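Local atomic coordinates of aminomethyltransferase (PDB entry 3GIR), a protein that belongs to the aminomethyltransferase family, related to the glycine cleavage T-protein, and carries a barrel domain at the C-terminal end of its chain. Residues 265-270 and 353-358; 118-123 and 271-276; 358-361 and 366-369; 251-256 and 343-348. One frame throughout, in Å; residues are numbered along the deposited sequence.

Contact 1 of 4, residues 265-270 and 353-358; sequences NDITPD and MGYVPV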
# COMPACT_ATOMS: atom_id res chain seq x y z
N ASN A 265 7.95 -5.73 -4.28
CA ASN A 265 8.19 -5.35 -5.68
C ASN A 265 9.05 -4.10 -5.70
O ASN A 265 10.26 -4.15 -5.95
CB ASN A 265 6.90 -5.05 -6.43
CG ASN A 265 6.19 -6.30 -6.95
OD1 ASN A 265 6.15 -7.34 -6.27
ND2 ASN A 265 5.57 -6.19 -8.11
N ASP A 266 8.43 -2.98 -5.37
CA ASP A 266 9.08 -1.69 -5.49
C ASP A 266 9.92 -1.25 -4.33
O ASP A 266 10.68 -0.31 -4.46
CB ASP A 266 8.03 -0.63 -5.73
CG ASP A 266 7.01 -1.09 -6.75
OD1 ASP A 266 7.36 -1.40 -7.93
OD2 ASP A 266 5.83 -1.19 -6.33
N ILE A 267 9.67 -1.81 -3.16
CA ILE A 267 10.46 -1.57 -1.97
C ILE A 267 10.70 -2.92 -1.34
O ILE A 267 9.80 -3.78 -1.35
CB ILE A 267 9.82 -0.57 -1.03
CG1 ILE A 267 8.34 -0.89 -0.74
CG2 ILE A 267 9.93 0.85 -1.65
CD1 ILE A 267 7.66 0.12 0.24
N THR A 268 11.87 -3.08 -0.73
CA THR A 268 12.27 -4.33 -0.13
C THR A 268 13.25 -3.97 1.01
O THR A 268 13.64 -2.81 1.16
CB THR A 268 12.98 -5.23 -1.14
OG1 THR A 268 14.28 -4.68 -1.35
CG2 THR A 268 12.26 -5.33 -2.48
N PRO A 269 13.63 -4.97 1.81
CA PRO A 269 14.64 -4.68 2.84
C PRO A 269 16.00 -4.26 2.31
O PRO A 269 16.82 -3.78 3.09
CB PRO A 269 14.74 -6.01 3.58
CG PRO A 269 13.50 -6.63 3.35
CD PRO A 269 13.14 -6.31 1.93
N ASP A 270 16.19 -4.35 0.99
CA ASP A 270 17.38 -3.83 0.32
C ASP A 270 17.29 -2.39 -0.21
O ASP A 270 18.26 -1.85 -0.78
CB ASP A 270 17.82 -4.84 -0.77
CG ASP A 270 18.34 -6.15 -0.15
OD1 ASP A 270 19.07 -6.10 0.86
OD2 ASP A 270 17.98 -7.23 -0.67
N MET A 353 6.99 0.88 -12.92
CA MET A 353 7.90 1.56 -11.99
C MET A 353 9.12 0.69 -11.89
O MET A 353 9.09 -0.51 -12.15
CB MET A 353 7.31 1.79 -10.59
CG MET A 353 6.29 2.85 -10.54
SD MET A 353 5.83 3.32 -8.84
CE MET A 353 5.99 1.75 -8.01
N GLY A 354 10.26 1.29 -11.53
CA GLY A 354 11.46 0.48 -11.44
C GLY A 354 12.60 1.30 -10.88
O GLY A 354 12.37 2.45 -10.40
N TYR A 355 13.79 0.77 -10.93
CA TYR A 355 15.02 1.38 -10.43
C TYR A 355 15.97 1.62 -11.53
O TYR A 355 16.23 0.75 -12.34
CB TYR A 355 15.70 0.56 -9.33
CG TYR A 355 14.97 0.70 -7.99
CD1 TYR A 355 15.32 1.67 -7.07
CD2 TYR A 355 13.89 -0.12 -7.69
CE1 TYR A 355 14.65 1.82 -5.90
CE2 TYR A 355 13.20 0.05 -6.47
CZ TYR A 355 13.59 1.02 -5.61
OH TYR A 355 12.90 1.25 -4.39
N VAL A 356 16.56 2.82 -11.51
CA VAL A 356 17.65 3.23 -12.43
C VAL A 356 18.69 3.95 -11.54
O VAL A 356 18.39 4.48 -10.48
CB VAL A 356 17.14 4.08 -13.59
CG1 VAL A 356 16.14 3.31 -14.50
CG2 VAL A 356 16.57 5.46 -13.08
N PRO A 357 19.94 4.06 -12.04
CA PRO A 357 20.89 4.82 -11.28
C PRO A 357 20.56 6.29 -11.33
O PRO A 357 19.82 6.77 -12.22
CB PRO A 357 22.22 4.52 -12.02
CG PRO A 357 21.95 3.34 -12.87
CD PRO A 357 20.52 3.53 -13.26
N VAL A 358 21.11 7.04 -10.38
CA VAL A 358 20.77 8.45 -10.28
C VAL A 358 20.98 9.25 -11.57
O VAL A 358 20.19 10.12 -11.91
CB VAL A 358 21.46 9.08 -9.02
CG1 VAL A 358 22.95 9.13 -9.14
CG2 VAL A 358 20.88 10.48 -8.70
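The buried seam between the long loop that follows helix 248-257 and strand 349-356 of the C-terminal barrel is closed by Tyr355 reaching the backbone of Asp266. The phenol is the donor: Tyr355 OH lies 2.7 Å from Asp266 O, and the C=O...O angle of 162° makes the approach almost head-on. Asp266 O sits at the edge of the ring, in its plane, 3.2 Å from Tyr355 CE2. With CG of Tyr355 anti to the carbonyl carbon (chi1 -76°), the ring reaches out from its strand, a member of the antiparallel barrel sheet, and Arg308 makes a cation-pi contact with it. Ile267 adds CG2, 4.1 Å from Tyr355 OH. Next to this bond, in the conformer given, one of two, Met353 crosses Asp266 at about a right angle with CE near Asp266 CG, a doubtful approach. The buried carboxylate has ample polar partners: OD1 bonds to the hydroxyls of Ser340 and Thr339, while OD2 pairs with Arg255 and accepts from the backbone N of Leu262. Farther along the loop, Thr268 OG1 accepts from Asp270 N at 3.0 Å in an ST turn.

Contact 2 of 4, residues 118-123 and 271-276; sequences YLLNER and TTPIDA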
# COMPACT_ATOMS: atom_id res chain seq x y z
N TYR A 118 7.18 3.34 7.89
CA TYR A 118 7.84 2.07 7.58
C TYR A 118 8.68 1.57 8.72
O TYR A 118 9.27 2.35 9.46
CB TYR A 118 8.71 2.20 6.29
CG TYR A 118 9.17 3.56 5.93
CD1 TYR A 118 10.09 4.21 6.71
CD2 TYR A 118 8.75 4.18 4.76
CE1 TYR A 118 10.55 5.47 6.34
CE2 TYR A 118 9.18 5.45 4.44
CZ TYR A 118 10.08 6.07 5.22
OH TYR A 118 10.60 7.31 4.91
N LEU A 119 8.74 0.26 8.83
CA LEU A 119 9.60 -0.42 9.77
C LEU A 119 10.97 -0.56 9.09
O LEU A 119 11.09 -1.21 8.07
CB LEU A 119 8.98 -1.79 10.06
CG LEU A 119 9.59 -2.55 11.18
CD1 LEU A 119 9.29 -1.90 12.60
CD2 LEU A 119 9.16 -4.08 11.11
N LEU A 120 12.02 0.01 9.68
CA LEU A 120 13.36 -0.06 9.07
C LEU A 120 14.22 -1.03 9.80
O LEU A 120 14.09 -1.17 11.06
CB LEU A 120 13.98 1.31 9.17
CG LEU A 120 13.28 2.42 8.50
CD1 LEU A 120 14.13 3.67 8.75
CD2 LEU A 120 13.05 2.22 7.00
N ASN A 121 15.11 -1.68 9.07
CA ASN A 121 16.21 -2.42 9.71
C ASN A 121 17.36 -1.50 10.05
O ASN A 121 17.30 -0.29 9.83
CB ASN A 121 16.63 -3.60 8.88
CG ASN A 121 17.27 -3.24 7.53
OD1 ASN A 121 17.85 -2.20 7.38
ND2 ASN A 121 17.14 -4.14 6.58
N GLU A 122 18.45 -2.10 10.60
CA GLU A 122 19.58 -1.34 11.14
C GLU A 122 20.31 -0.56 10.04
O GLU A 122 20.90 0.49 10.33
CB GLU A 122 20.62 -2.25 11.89
N ARG A 123 20.15 -1.01 8.79
CA ARG A 123 20.75 -0.38 7.61
C ARG A 123 19.78 0.51 6.86
O ARG A 123 20.03 0.96 5.74
CB ARG A 123 21.26 -1.48 6.70
CG ARG A 123 22.35 -2.36 7.39
CD ARG A 123 22.83 -3.57 6.60
NE ARG A 123 21.76 -4.37 5.96
CZ ARG A 123 20.74 -4.99 6.58
NH1 ARG A 123 20.53 -4.91 7.92
NH2 ARG A 123 19.89 -5.69 5.83
N THR A 271 16.13 -1.73 -0.07
CA THR A 271 15.93 -0.39 -0.52
C THR A 271 15.66 0.47 0.69
O THR A 271 14.73 0.21 1.47
CB THR A 271 14.66 -0.30 -1.48
OG1 THR A 271 13.46 -0.71 -0.80
CG2 THR A 271 14.82 -1.16 -2.76
N THR A 272 16.46 1.49 0.89
CA THR A 272 16.19 2.49 1.88
C THR A 272 15.12 3.46 1.40
O THR A 272 14.83 3.47 0.21
CB THR A 272 17.45 3.29 2.20
OG1 THR A 272 17.77 4.15 1.10
CG2 THR A 272 18.59 2.40 2.58
N PRO A 273 14.55 4.29 2.30
CA PRO A 273 13.59 5.25 1.82
C PRO A 273 14.23 6.28 0.88
O PRO A 273 13.53 6.87 0.08
CB PRO A 273 13.07 5.95 3.11
CG PRO A 273 13.25 4.90 4.13
CD PRO A 273 14.57 4.23 3.77
N ILE A 274 15.55 6.44 0.98
CA ILE A 274 16.25 7.37 0.14
C ILE A 274 16.21 6.83 -1.28
O ILE A 274 15.81 7.56 -2.21
CB ILE A 274 17.72 7.61 0.65
CG1 ILE A 274 17.75 8.20 2.10
CG2 ILE A 274 18.48 8.53 -0.30
CD1 ILE A 274 17.17 7.27 3.31
N ASP A 275 16.59 5.56 -1.47
CA ASP A 275 16.57 4.95 -2.81
C ASP A 275 15.12 4.98 -3.35
O ASP A 275 14.87 5.19 -4.52
CB ASP A 275 17.01 3.48 -2.74
CG ASP A 275 18.34 3.27 -2.08
OD1 ASP A 275 19.20 4.18 -2.26
OD2 ASP A 275 18.51 2.15 -1.42
N ALA A 276 14.15 4.70 -2.47
CA ALA A 276 12.76 4.60 -2.86
C ALA A 276 12.00 5.90 -3.03
O ALA A 276 10.83 5.90 -3.38
CB ALA A 276 12.01 3.66 -1.82
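Pro273 lies over one face of the Tyr118 ring, a CH-pi contact that packs a single helix-like turn against strand 114-120, an edge strand of the five-stranded antiparallel sheet in the folate-binding domain. Pro273 CG is the atom that does most of the touching: it stands 3.9 Å from the ring centroid, 29° off the normal, and is nearest to Tyr118 CE1 at 3.5 Å. The neighbouring ring carbon of the proline continues toward the phenol end, with Pro273 CB 3.3 Å from Tyr118 OH. That hydroxyl is not left to the proline, since it is hydrogen-bonded to the backbone O of Leu278. The chi1 of Tyr118, 23°, lies well away from the staggered values. Leu120, two residues on along the same strand, comes to the same proline with one methyl: its CD2 is 3.9 Å from Pro273 CG. Phe298 of helix 295-304 also touches Pro273. At the outer end, Thr272 CG2 approaches the backbone O of Arg123. The turn that presents the proline is tied by reciprocal bonds: Thr272 N donates to Asp275 OD2, coming from above the carboxylate plane, and in an ST motif Asp275 N reaches Thr272 OG1 over 3.2 Å, nearly straight at 170°.

Contact 3 of 4, residues 358-361 and 366-369; sequences VAWK and EVFT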
# COMPACT_ATOMS: atom_id res chain seq x y z
N VAL A 358 21.11 7.04 -10.38
CA VAL A 358 20.77 8.45 -10.28
C VAL A 358 20.98 9.25 -11.57
O VAL A 358 20.19 10.12 -11.91
CB VAL A 358 21.46 9.08 -9.02
CG1 VAL A 358 22.95 9.13 -9.14
CG2 VAL A 358 20.88 10.48 -8.70
N ALA A 359 22.03 8.90 -12.30
CA ALA A 359 22.28 9.57 -13.60
C ALA A 359 21.22 9.49 -14.66
O ALA A 359 21.18 10.30 -15.56
CB ALA A 359 23.67 9.14 -14.19
N TRP A 360 20.32 8.51 -14.54
CA TRP A 360 19.25 8.29 -15.47
C TRP A 360 17.90 8.71 -14.95
O TRP A 360 16.88 8.46 -15.62
CB TRP A 360 19.16 6.80 -15.81
CG TRP A 360 20.21 6.32 -16.89
CD1 TRP A 360 19.99 6.19 -18.22
CD2 TRP A 360 21.54 5.96 -16.66
NE1 TRP A 360 21.14 5.81 -18.85
CE2 TRP A 360 22.11 5.63 -17.90
CE3 TRP A 360 22.34 5.92 -15.52
CZ2 TRP A 360 23.45 5.25 -18.03
CZ3 TRP A 360 23.68 5.51 -15.65
CH2 TRP A 360 24.20 5.16 -16.91
N LYS A 361 17.86 9.33 -13.77
CA LYS A 361 16.52 9.57 -13.15
C LYS A 361 15.78 10.77 -13.69
O LYS A 361 14.59 10.97 -13.39
CB LYS A 361 16.62 9.57 -11.64
CG LYS A 361 17.00 10.87 -11.04
CD LYS A 361 16.69 10.84 -9.55
CE LYS A 361 17.32 11.98 -8.83
NZ LYS A 361 17.04 11.80 -7.37
N GLU A 366 15.55 8.08 -21.71
CA GLU A 366 15.40 6.74 -22.36
C GLU A 366 16.25 5.68 -21.66
O GLU A 366 17.48 5.81 -21.51
CB GLU A 366 15.80 6.79 -23.83
CG GLU A 366 15.01 7.70 -24.67
CD GLU A 366 15.42 7.70 -26.16
OE1 GLU A 366 16.61 7.46 -26.52
OE2 GLU A 366 14.51 7.93 -26.95
N VAL A 367 15.57 4.55 -21.36
CA VAL A 367 16.21 3.30 -20.94
C VAL A 367 15.61 2.22 -21.79
O VAL A 367 14.64 2.42 -22.50
CB VAL A 367 16.08 3.01 -19.44
CG1 VAL A 367 16.74 4.14 -18.58
CG2 VAL A 367 14.64 2.85 -18.98
N PHE A 368 16.21 1.04 -21.73
CA PHE A 368 15.81 -0.02 -22.66
C PHE A 368 15.70 -1.37 -21.97
O PHE A 368 16.32 -1.65 -20.97
CB PHE A 368 16.88 -0.12 -23.79
CG PHE A 368 17.14 1.18 -24.49
CD1 PHE A 368 16.36 1.52 -25.56
CD2 PHE A 368 18.06 2.09 -23.98
CE1 PHE A 368 16.52 2.77 -26.17
CE2 PHE A 368 18.18 3.38 -24.55
CZ PHE A 368 17.43 3.67 -25.64
N THR A 369 14.85 -2.18 -22.57
CA THR A 369 14.78 -3.64 -22.21
C THR A 369 14.76 -4.47 -23.49
O THR A 369 14.77 -3.95 -24.59
CB THR A 369 13.56 -3.90 -21.31
OG1 THR A 369 13.72 -5.16 -20.66
CG2 THR A 369 12.31 -3.90 -22.06
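Trp360 meets Val367 through CD1 of its indole, at the place where the short 3-10 turn after strand 349-356 faces strand 366-371 of the C-terminal barrel. The sheet of that domain is antiparallel, and Phe368 is joined by backbone hydrogen bonding to Phe328 of strand 326-328, which fits a barrel closed between its two end strands. The touching atoms are few: Trp360 CD1 lies 3.9 Å from Val367 CG1, an apolar contact between side chains that run at a slant to each other. With CG anti to the carbonyl carbon (chi1 -81°) and the ring plane roughly perpendicular to the CA-CB-CG plane (chi2 -96°), the indole offers CD1 to the strand. The six-membered ring is set back, its CZ3 7.7 Å from Val367 CG1. Val367 answers with one branch. At chi1 -60° its CG1 stands beside the backbone N, on the tryptophan side, whereas CG2 is 6.4 Å from Trp360 CD1. Beyond the pair, Ile335 touches both side chains, and Leu313 and Leu378 pack on the valine, consistent with the valine facing the barrel interior. The turn itself is held by Lys361 N donating to Val358 O at 3.1 Å. The CB of Glu366 leads away from the turn, and its backbone makes the contact instead: Glu366 O comes to the indole edge, near the ring plane, 4.2 Å from Trp360 CD1.

Contact 4 of 4, residues 251-256 and 343-348; sequences RDSLRL and FGPSFD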
# COMPACT_ATOMS: atom_id res chain seq x y z
N ARG A 251 -6.66 -4.27 -8.54
CA ARG A 251 -6.03 -3.57 -7.42
C ARG A 251 -4.61 -3.11 -7.79
O ARG A 251 -4.19 -2.01 -7.46
CB ARG A 251 -6.01 -4.43 -6.17
CG ARG A 251 -5.22 -3.92 -5.01
CD ARG A 251 -5.53 -4.70 -3.79
NE ARG A 251 -4.58 -4.60 -2.69
CZ ARG A 251 -4.70 -3.77 -1.68
NH1 ARG A 251 -5.67 -2.88 -1.65
NH2 ARG A 251 -3.80 -3.84 -0.68
N ASP A 252 -3.87 -4.02 -8.42
CA ASP A 252 -2.52 -3.68 -8.86
C ASP A 252 -2.45 -2.57 -9.94
O ASP A 252 -1.60 -1.70 -9.83
CB ASP A 252 -1.79 -4.98 -9.33
CG ASP A 252 -0.29 -4.79 -9.36
OD1 ASP A 252 0.29 -4.41 -8.32
OD2 ASP A 252 0.27 -4.88 -10.49
N SER A 253 -3.30 -2.59 -10.96
CA SER A 253 -3.29 -1.58 -11.99
C SER A 253 -3.70 -0.24 -11.42
O SER A 253 -3.14 0.85 -11.78
CB SER A 253 -4.10 -1.97 -13.23
OG SER A 253 -5.43 -2.36 -12.90
N LEU A 254 -4.65 -0.26 -10.49
CA LEU A 254 -5.04 0.98 -9.85
C LEU A 254 -3.91 1.61 -9.08
O LEU A 254 -3.68 2.86 -9.19
CB LEU A 254 -6.29 0.82 -8.97
CG LEU A 254 -7.59 0.49 -9.70
CD1 LEU A 254 -8.53 -0.19 -8.70
CD2 LEU A 254 -8.29 1.75 -10.32
N ARG A 255 -3.30 0.86 -8.17
CA ARG A 255 -2.26 1.39 -7.37
C ARG A 255 -1.06 1.84 -8.19
O ARG A 255 -0.41 2.84 -7.83
CB ARG A 255 -1.85 0.42 -6.24
CG ARG A 255 -1.11 -0.85 -6.69
CD ARG A 255 0.34 -0.60 -6.67
NE ARG A 255 1.03 -1.73 -7.27
CZ ARG A 255 2.34 -1.82 -7.49
NH1 ARG A 255 3.19 -0.88 -7.15
NH2 ARG A 255 2.79 -2.95 -8.04
N LEU A 256 -0.74 1.11 -9.23
CA LEU A 256 0.41 1.45 -10.08
C LEU A 256 0.18 2.73 -10.86
O LEU A 256 1.04 3.63 -10.87
CB LEU A 256 0.75 0.25 -10.96
CG LEU A 256 1.92 0.35 -11.95
CD1 LEU A 256 3.15 0.96 -11.23
CD2 LEU A 256 2.15 -1.00 -12.67
N PHE A 343 -0.88 -2.97 -17.77
CA PHE A 343 -1.69 -2.06 -18.55
C PHE A 343 -2.51 -1.22 -17.62
O PHE A 343 -3.20 -1.76 -16.73
CB PHE A 343 -2.57 -2.82 -19.52
CG PHE A 343 -3.34 -1.92 -20.45
CD1 PHE A 343 -2.73 -1.36 -21.56
CD2 PHE A 343 -4.69 -1.67 -20.22
CE1 PHE A 343 -3.45 -0.52 -22.39
CE2 PHE A 343 -5.40 -0.88 -21.05
CZ PHE A 343 -4.77 -0.28 -22.11
N GLY A 344 -2.45 0.10 -17.76
CA GLY A 344 -3.32 0.97 -16.96
C GLY A 344 -4.51 1.43 -17.78
O GLY A 344 -4.33 2.25 -18.67
N PRO A 345 -5.71 0.95 -17.51
CA PRO A 345 -6.85 1.32 -18.37
C PRO A 345 -7.23 2.80 -18.32
O PRO A 345 -7.83 3.33 -19.28
CB PRO A 345 -7.99 0.47 -17.82
CG PRO A 345 -7.31 -0.69 -17.21
CD PRO A 345 -6.10 -0.13 -16.58
N SER A 346 -6.93 3.46 -17.21
CA SER A 346 -7.24 4.91 -17.07
C SER A 346 -6.20 5.71 -17.82
O SER A 346 -6.55 6.61 -18.59
CB SER A 346 -7.36 5.36 -15.64
OG SER A 346 -8.28 4.59 -14.95
N PHE A 347 -4.93 5.34 -17.68
CA PHE A 347 -3.84 5.96 -18.42
C PHE A 347 -3.94 5.64 -19.92
O PHE A 347 -3.43 6.43 -20.75
CB PHE A 347 -2.51 5.45 -17.88
CG PHE A 347 -1.31 6.18 -18.42
CD1 PHE A 347 -1.15 7.52 -18.14
CD2 PHE A 347 -0.38 5.56 -19.20
CE1 PHE A 347 -0.04 8.24 -18.62
CE2 PHE A 347 0.78 6.24 -19.70
CZ PHE A 347 0.92 7.59 -19.38
N ASP A 348 -4.64 4.54 -20.23
CA ASP A 348 -4.82 3.96 -21.55
C ASP A 348 -3.51 3.59 -22.20
O ASP A 348 -3.28 3.88 -23.38
CB ASP A 348 -5.64 4.86 -22.45
CG ASP A 348 -6.17 4.13 -23.65
OD1 ASP A 348 -6.40 2.89 -23.60
OD2 ASP A 348 -6.34 4.82 -24.67
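Ser253 sets its CB against the backbone of Phe343, 3.6 Å from Phe343 O, where helix 248-257 comes up to the end of strand 334-344 in the C-terminal barrel. The backbones come near each other at Gly344, whose CA is 5.6 Å from Ser253 CA. Pro345 adds the rim of its ring, with CD 4.3 Å from Ser253 CB. No hydrogen bond joins the two segments directly. At chi1 53° the Ser253 hydroxyl is turned back between its own N and carbonyl carbon, and there OG is bonded to Ala250 O and to His69 ND1. The other imidazole nitrogen of His69 pairs with Ser346 OG, so one histidine of helix 65-74 links the helix to the turn beyond the strand. That turn also donates Phe347 N to the Glu257 carboxylate. One residue before Ser253, Asp252 forms a salt bridge within the helix. Arg255 grips it side-on with two nitrogens that share one oxygen: Arg255 NE is 3.0 Å and Arg255 NH2 2.9 Å from Asp252 OD1, which lies only 1° out of the guanidinium plane and receives NH2 on its syn lone pair.

From the N terminus, contact 2 opens first, on edge strand 114-120. Before it closes at 271-276, helix 248-257 has opened contact 4 and the following loop has opened contact 1, so both cross contact 2. Contact 4 closes at the end of strand 334-344 and contact 1 on the neighbouring strand 349-356, making these two cross as well. Both tie the folate-binding region to the C-terminal barrel, and the packing of Met353 on Leu256 joins them. Contact 1 also touches contact 2, through Ile267 and Tyr355 on Ala276. Contact 3 starts at Val358, where contact 1 ends, and closes a short local loop within the barrel.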